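Side-chain contacts in endoglucanase (Ruminococcus champanellensis, PDB 6WQV), which probably hydrolyses internal beta-1,4 linkages of cellulose and related plant polysaccharides as a broad-specificity endoglucanase: residues D123-T128 and D133-R138; R12-T15 and D21-T24; A47-A52 and E94-R99. One frame throughout, in Å; residues are numbered along the deposited sequence.

Contact 1 of 3, residues D123-T128 and D133-R138; sequences DWLIPT and DSVNAR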
# COMPACT_ATOMS: atom_id res chain seq x y z
N ASP A 123 2.71 -16.31 -1.95
CA ASP A 123 2.85 -17.76 -1.96
C ASP A 123 1.77 -18.39 -2.82
O ASP A 123 2.00 -19.44 -3.43
CB ASP A 123 2.81 -18.36 -0.55
CG ASP A 123 4.15 -18.27 0.16
OD1 ASP A 123 5.11 -17.74 -0.43
OD2 ASP A 123 4.23 -18.72 1.33
N TRP A 124 0.59 -17.77 -2.89
CA TRP A 124 -0.48 -18.25 -3.77
C TRP A 124 -0.83 -17.29 -4.90
O TRP A 124 -1.33 -17.75 -5.93
CB TRP A 124 -1.77 -18.54 -2.97
CG TRP A 124 -2.37 -17.34 -2.30
CD1 TRP A 124 -2.10 -16.91 -1.04
CD2 TRP A 124 -3.35 -16.43 -2.84
NE1 TRP A 124 -2.84 -15.79 -0.76
CE2 TRP A 124 -3.61 -15.47 -1.84
CE3 TRP A 124 -4.02 -16.33 -4.06
CZ2 TRP A 124 -4.51 -14.42 -2.03
CZ3 TRP A 124 -4.92 -15.29 -4.24
CH2 TRP A 124 -5.16 -14.35 -3.23
N LEU A 125 -0.55 -15.99 -4.75
CA LEU A 125 -0.93 -14.97 -5.74
C LEU A 125 0.10 -14.95 -6.87
O LEU A 125 0.89 -14.01 -7.02
CB LEU A 125 -1.07 -13.62 -5.06
CG LEU A 125 -1.66 -12.47 -5.87
CD1 LEU A 125 -3.16 -12.66 -6.05
CD2 LEU A 125 -1.38 -11.10 -5.23
N ILE A 126 0.08 -16.01 -7.67
CA ILE A 126 1.10 -16.28 -8.67
C ILE A 126 0.59 -15.85 -10.05
O ILE A 126 -0.41 -16.39 -10.53
CB ILE A 126 1.45 -17.78 -8.67
CG1 ILE A 126 2.04 -18.17 -7.31
CG2 ILE A 126 2.40 -18.12 -9.81
CD1 ILE A 126 1.99 -19.67 -7.05
N PRO A 127 1.29 -14.93 -10.74
CA PRO A 127 0.78 -14.45 -12.05
C PRO A 127 1.27 -15.26 -13.24
O PRO A 127 2.14 -14.85 -14.02
CB PRO A 127 1.29 -13.01 -12.10
CG PRO A 127 2.63 -13.10 -11.36
CD PRO A 127 2.44 -14.13 -10.27
N THR A 128 0.69 -16.45 -13.39
CA THR A 128 0.96 -17.32 -14.53
C THR A 128 -0.37 -17.85 -15.05
O THR A 128 -1.36 -17.94 -14.31
CB THR A 128 1.84 -18.52 -14.16
OG1 THR A 128 1.14 -19.35 -13.22
CG2 THR A 128 3.17 -18.07 -13.56
N ASP A 133 -6.72 -19.39 -13.03
CA ASP A 133 -8.09 -19.70 -12.63
C ASP A 133 -8.18 -19.90 -11.11
O ASP A 133 -9.11 -19.41 -10.47
CB ASP A 133 -8.60 -20.94 -13.36
CG ASP A 133 -8.83 -20.70 -14.85
OD1 ASP A 133 -8.82 -19.52 -15.28
OD2 ASP A 133 -9.01 -21.69 -15.58
N SER A 134 -7.22 -20.63 -10.54
CA SER A 134 -7.20 -20.87 -9.10
C SER A 134 -7.05 -19.56 -8.34
O SER A 134 -7.74 -19.33 -7.33
CB SER A 134 -6.05 -21.82 -8.77
OG SER A 134 -5.88 -22.01 -7.38
N VAL A 135 -6.16 -18.69 -8.81
CA VAL A 135 -5.92 -17.44 -8.11
C VAL A 135 -7.14 -16.53 -8.19
O VAL A 135 -7.53 -15.90 -7.20
CB VAL A 135 -4.65 -16.76 -8.66
CG1 VAL A 135 -4.48 -15.39 -8.05
CG2 VAL A 135 -3.43 -17.62 -8.39
N ASN A 136 -7.76 -16.44 -9.37
CA ASN A 136 -8.96 -15.62 -9.50
C ASN A 136 -10.05 -16.11 -8.56
O ASN A 136 -10.77 -15.30 -7.96
CB ASN A 136 -9.43 -15.59 -10.95
CG ASN A 136 -8.80 -14.47 -11.75
OD1 ASN A 136 -8.58 -13.37 -11.24
ND2 ASN A 136 -8.51 -14.73 -13.01
N ALA A 137 -10.20 -17.43 -8.42
CA ALA A 137 -11.21 -17.96 -7.50
C ALA A 137 -10.90 -17.58 -6.05
O ALA A 137 -11.80 -17.20 -5.30
CB ALA A 137 -11.30 -19.48 -7.64
N ARG A 138 -9.63 -17.67 -5.65
CA ARG A 138 -9.26 -17.33 -4.28
C ARG A 138 -9.39 -15.84 -4.03
O ARG A 138 -9.89 -15.41 -2.98
CB ARG A 138 -7.84 -17.81 -3.99
CG ARG A 138 -7.34 -17.50 -2.60
CD ARG A 138 -6.17 -18.36 -2.19
NE ARG A 138 -5.65 -17.97 -0.88
CZ ARG A 138 -4.87 -18.73 -0.12
NH1 ARG A 138 -4.51 -19.93 -0.53
NH2 ARG A 138 -4.45 -18.28 1.06
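L125 and V135 bring the two backbones closest, their CA atoms 6.1 Å apart, where the loop after strand 113-117, third of the TIM barrel, runs beside the helix it leads into, 129-149. W124 and L125 pin this loop onto the helix. The extended R138 chain lies across one face of the W124 indole: CD packs over the six-membered ring, 3.6 Å from its centroid, while CZ stands 3.5 Å from the centroid of the five-membered ring. With planes 12° apart, guanidinium and indole form a flat cation-pi stack, to which the aliphatic part adds a CH-pi contact. W124 presents this face because CG sits between its backbone N and carbonyl carbon (chi1 63°). V135 meets the benzene end of the indole, CG1 approaching W124 CZ3 obliquely at 3.8 Å, and CG2 lies tightly against W124 O at 3.2 Å. L125 CD1 packs on V135 CG1 at 3.6 Å.

W124 NE1 and R138 NH2 are both donors and do not bond; the indole N-H goes instead to E121 OE1. The buried ring divides its roles, face for cation and N-H for carboxylate, and the charge of E121 would probably make the indole a better partner for the arginine.

Contact 2 of 3, residues R12-T15 and D21-T24; sequences RDLT and DEIT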
# COMPACT_ATOMS: atom_id res chain seq x y z
N ARG A 12 -20.35 10.18 0.85
CA ARG A 12 -20.24 11.14 -0.24
C ARG A 12 -19.82 10.38 -1.50
O ARG A 12 -18.97 9.50 -1.44
CB ARG A 12 -19.18 12.19 0.08
CG ARG A 12 -19.54 13.12 1.23
CD ARG A 12 -18.45 14.19 1.42
NE ARG A 12 -17.21 13.59 1.89
CZ ARG A 12 -15.99 14.09 1.69
NH1 ARG A 12 -15.82 15.21 1.01
NH2 ARG A 12 -14.94 13.45 2.18
N ASP A 13 -20.44 10.73 -2.62
CA ASP A 13 -20.13 10.15 -3.91
C ASP A 13 -19.13 11.09 -4.57
O ASP A 13 -19.52 12.09 -5.18
CB ASP A 13 -21.40 10.02 -4.73
CG ASP A 13 -21.20 9.22 -6.00
OD1 ASP A 13 -20.06 8.82 -6.31
OD2 ASP A 13 -22.22 8.99 -6.68
N LEU A 14 -17.85 10.77 -4.44
CA LEU A 14 -16.78 11.59 -4.99
C LEU A 14 -15.96 10.78 -5.98
O LEU A 14 -15.80 9.56 -5.84
CB LEU A 14 -15.83 12.04 -3.89
CG LEU A 14 -16.43 12.86 -2.76
CD1 LEU A 14 -15.35 13.13 -1.74
CD2 LEU A 14 -17.01 14.15 -3.30
N THR A 15 -15.39 11.47 -6.96
CA THR A 15 -14.49 10.79 -7.87
C THR A 15 -13.15 10.50 -7.19
O THR A 15 -12.80 11.08 -6.15
CB THR A 15 -14.21 11.63 -9.11
OG1 THR A 15 -13.43 12.77 -8.73
CG2 THR A 15 -15.48 12.09 -9.76
N ASP A 21 -7.62 14.61 -3.68
CA ASP A 21 -7.39 16.01 -3.33
C ASP A 21 -7.71 16.31 -1.88
O ASP A 21 -7.32 17.37 -1.37
CB ASP A 21 -8.17 16.95 -4.25
CG ASP A 21 -7.50 17.11 -5.61
OD1 ASP A 21 -6.29 16.78 -5.73
OD2 ASP A 21 -8.17 17.56 -6.55
N GLU A 22 -8.40 15.41 -1.19
CA GLU A 22 -8.60 15.55 0.25
C GLU A 22 -7.48 14.92 1.06
O GLU A 22 -7.31 15.29 2.23
CB GLU A 22 -9.93 14.91 0.65
CG GLU A 22 -11.09 15.50 -0.12
CD GLU A 22 -12.39 15.43 0.64
OE1 GLU A 22 -12.47 14.61 1.58
OE2 GLU A 22 -13.31 16.20 0.31
N ILE A 23 -6.74 13.98 0.49
CA ILE A 23 -5.57 13.42 1.16
C ILE A 23 -4.46 14.46 1.19
O ILE A 23 -4.25 15.20 0.22
CB ILE A 23 -5.14 12.13 0.42
CG1 ILE A 23 -6.22 11.06 0.59
CG2 ILE A 23 -3.79 11.67 0.90
CD1 ILE A 23 -5.94 9.73 -0.07
N THR A 24 -3.77 14.55 2.33
CA THR A 24 -2.60 15.43 2.45
C THR A 24 -1.34 14.59 2.23
O THR A 24 -0.71 14.67 1.17
CB THR A 24 -2.59 16.14 3.80
OG1 THR A 24 -2.71 15.19 4.87
CG2 THR A 24 -3.74 17.16 3.89
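The N-terminal helix 16-22, which leads into the first strand of the TIM barrel and lies by the N-terminal ends of its strands, is bracketed by a salt bridge from R12, ahead of it, to E22 near its far end. T15 is the N-cap of this helix, and Q18 OE1 in turn accepts from T15 N. The backbones stay well apart, the nearest CA atoms, of L14 and E22, being 10.5 Å from each other, and the long side chains close the distance.

The two side chains approach from opposite directions. R12 NH1 gives a nearly straight bond to E22 OE2, 2.8 Å long with an angle of 170° at the hydrogen, and the oxygen is met on its syn side. The carboxylate is twisted 29° from the guanidinium plane. A second bond, from R12 NH2 to E22 OE1, is doubtful because the place of OE1 is less sure. A bend in the arginine chain at chi3 (-68°) turns the guanidinium edge to the glutamate, while NE makes its own salt bridge with E155 OE2. Replacing R12 by an alanine would probably leave E22 and E155, two acids that share one cation, without their common mate. L14 CD1 lies over one face of the R12 guanidinium, 3.5 Å above its plane and toward the rim, and 4.2 Å from E22 OE2.

Contact 3 of 3, residues A47-A52 and E94-R99; sequences AQSETA and EAWMNR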
# COMPACT_ATOMS: atom_id res chain seq x y z
N ALA A 47 -2.35 -12.12 17.62
CA ALA A 47 -1.27 -11.46 18.34
C ALA A 47 0.09 -11.97 17.86
O ALA A 47 1.04 -11.19 17.73
CB ALA A 47 -1.44 -11.66 19.84
N GLN A 48 0.20 -13.27 17.60
CA GLN A 48 1.47 -13.82 17.11
C GLN A 48 1.85 -13.20 15.77
O GLN A 48 3.04 -12.94 15.52
CB GLN A 48 1.38 -15.34 17.01
CG GLN A 48 1.42 -16.03 18.35
CD GLN A 48 1.08 -17.51 18.30
OE1 GLN A 48 0.38 -17.97 17.39
NE2 GLN A 48 1.56 -18.26 19.27
N SER A 49 0.88 -12.98 14.90
CA SER A 49 1.16 -12.35 13.61
C SER A 49 1.55 -10.89 13.78
O SER A 49 2.58 -10.44 13.26
CB SER A 49 -0.06 -12.44 12.70
OG SER A 49 -0.35 -13.77 12.32
N GLU A 50 0.72 -10.12 14.49
CA GLU A 50 0.91 -8.68 14.54
C GLU A 50 2.26 -8.30 15.14
O GLU A 50 2.84 -7.28 14.76
CB GLU A 50 -0.24 -8.03 15.32
CG GLU A 50 -0.18 -6.50 15.37
CD GLU A 50 -1.47 -5.85 15.85
OE1 GLU A 50 -2.49 -6.55 16.06
OE2 GLU A 50 -1.47 -4.60 16.01
N THR A 51 2.78 -9.11 16.06
CA THR A 51 4.03 -8.83 16.76
C THR A 51 5.21 -9.64 16.22
O THR A 51 6.28 -9.64 16.83
CB THR A 51 3.86 -9.08 18.26
OG1 THR A 51 3.59 -10.47 18.52
CG2 THR A 51 2.73 -8.24 18.83
N ALA A 52 5.04 -10.29 15.07
CA ALA A 52 6.07 -11.21 14.60
C ALA A 52 7.30 -10.50 14.06
O ALA A 52 8.38 -11.10 14.06
CB ALA A 52 5.48 -12.13 13.53
N GLU A 94 -12.13 -15.63 11.97
CA GLU A 94 -12.95 -14.56 12.53
C GLU A 94 -12.15 -13.66 13.46
O GLU A 94 -12.32 -12.43 13.44
CB GLU A 94 -14.14 -15.16 13.26
CG GLU A 94 -15.13 -14.15 13.79
CD GLU A 94 -15.93 -13.49 12.68
OE1 GLU A 94 -15.72 -13.82 11.50
OE2 GLU A 94 -16.78 -12.63 13.01
N ALA A 95 -11.30 -14.24 14.32
CA ALA A 95 -10.53 -13.43 15.25
C ALA A 95 -9.61 -12.47 14.50
O ALA A 95 -9.39 -11.33 14.95
CB ALA A 95 -9.71 -14.32 16.19
N TRP A 96 -9.07 -12.90 13.37
CA TRP A 96 -8.22 -12.02 12.58
C TRP A 96 -9.03 -10.90 11.95
O TRP A 96 -8.64 -9.74 11.99
CB TRP A 96 -7.54 -12.82 11.48
CG TRP A 96 -6.61 -12.03 10.63
CD1 TRP A 96 -6.75 -11.75 9.29
CD2 TRP A 96 -5.39 -11.42 11.04
NE1 TRP A 96 -5.68 -11.00 8.86
CE2 TRP A 96 -4.83 -10.79 9.91
CE3 TRP A 96 -4.70 -11.35 12.25
CZ2 TRP A 96 -3.63 -10.10 9.96
CZ3 TRP A 96 -3.51 -10.67 12.30
CH2 TRP A 96 -2.98 -10.05 11.16
N MET A 97 -10.17 -11.25 11.34
CA MET A 97 -11.01 -10.22 10.75
C MET A 97 -11.41 -9.18 11.79
O MET A 97 -11.43 -7.99 11.50
CB MET A 97 -12.24 -10.85 10.09
CG MET A 97 -13.09 -9.87 9.29
SD MET A 97 -12.30 -9.26 7.78
CE MET A 97 -12.69 -10.55 6.60
N ASN A 98 -11.71 -9.63 13.02
CA ASN A 98 -12.09 -8.71 14.08
C ASN A 98 -10.94 -7.76 14.42
O ASN A 98 -11.16 -6.56 14.63
CB ASN A 98 -12.50 -9.47 15.35
CG ASN A 98 -13.84 -10.18 15.21
OD1 ASN A 98 -14.60 -9.92 14.27
ND2 ASN A 98 -14.13 -11.07 16.14
N ARG A 99 -9.72 -8.29 14.50
CA ARG A 99 -8.58 -7.42 14.80
C ARG A 99 -8.33 -6.42 13.68
O ARG A 99 -8.06 -5.24 13.93
CB ARG A 99 -7.33 -8.25 15.08
CG ARG A 99 -6.09 -7.42 15.36
CD ARG A 99 -6.28 -6.47 16.53
NE ARG A 99 -5.09 -5.65 16.70
CZ ARG A 99 -5.04 -4.51 17.40
NH1 ARG A 99 -6.11 -4.03 18.00
NH2 ARG A 99 -3.89 -3.85 17.47
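E50 OE2 is gripped twice, by R99 NH2 at 2.9 Å and by the hydroxyl of T58. The bond from R99 belongs to a buried, side-on salt bridge in the TIM barrel, tying the short helix 46-50, in the connection after the first strand, to helix 94-108, which follows the second. R99 NE gives the other bond, to E50 OE1 at 2.8 Å, so that each oxygen receives one N-H through its syn lone pair. The NH2 bond is nearly straight (171°), and the carboxylate and guanidinium planes are 24° apart, close to coplanar.

The arginine chain bends at chi2 (57°), which turns the NE/NH2 side toward the glutamate; the two side chains cross at about a right angle. Partners beyond the two segments fix the rest of the guanidinium: NH2 also bonds to T58 O, and NH1 to E102 and Y106. With every nitrogen engaged, the group has little freedom to rotate, and the buried acid and base probably offset each other's charge.

Just after helix 46-50, T51 N and OG1 reach A47 O from opposite faces of the carbonyl plane, the hydroxyl at 2.8 Å. Beside the salt bridge, W96 stacks on H83 and meets W80 at about a right angle, while the outer end of its indole touches S49, CZ3 lying 3.9 Å from S49 CB.

In the fold
Along the chain the order is contact 2, contact 3, contact 1, each closing before the next opens, and none touches another. All lie in the helices and loops around the eight-stranded parallel barrel. Contact 2 precedes strand 26-29 and sits by the N-terminal ends of the strands, whereas contacts 3 and 1 lie in connections that leave their C-terminal ends, the side of the active site in such barrels. Contacts 1 and 3 are the nearer pair, about 24 Å between centres, with about 30 and 32 Å from contact 2 to contacts 3 and 1. Both lie close in sequence to glycan-pocket residues, W53 after 47-52 and H119 and H120 before 123-128, yet the side chains of S49 and L125 stand about 12 and 11 Å from a bound sugar.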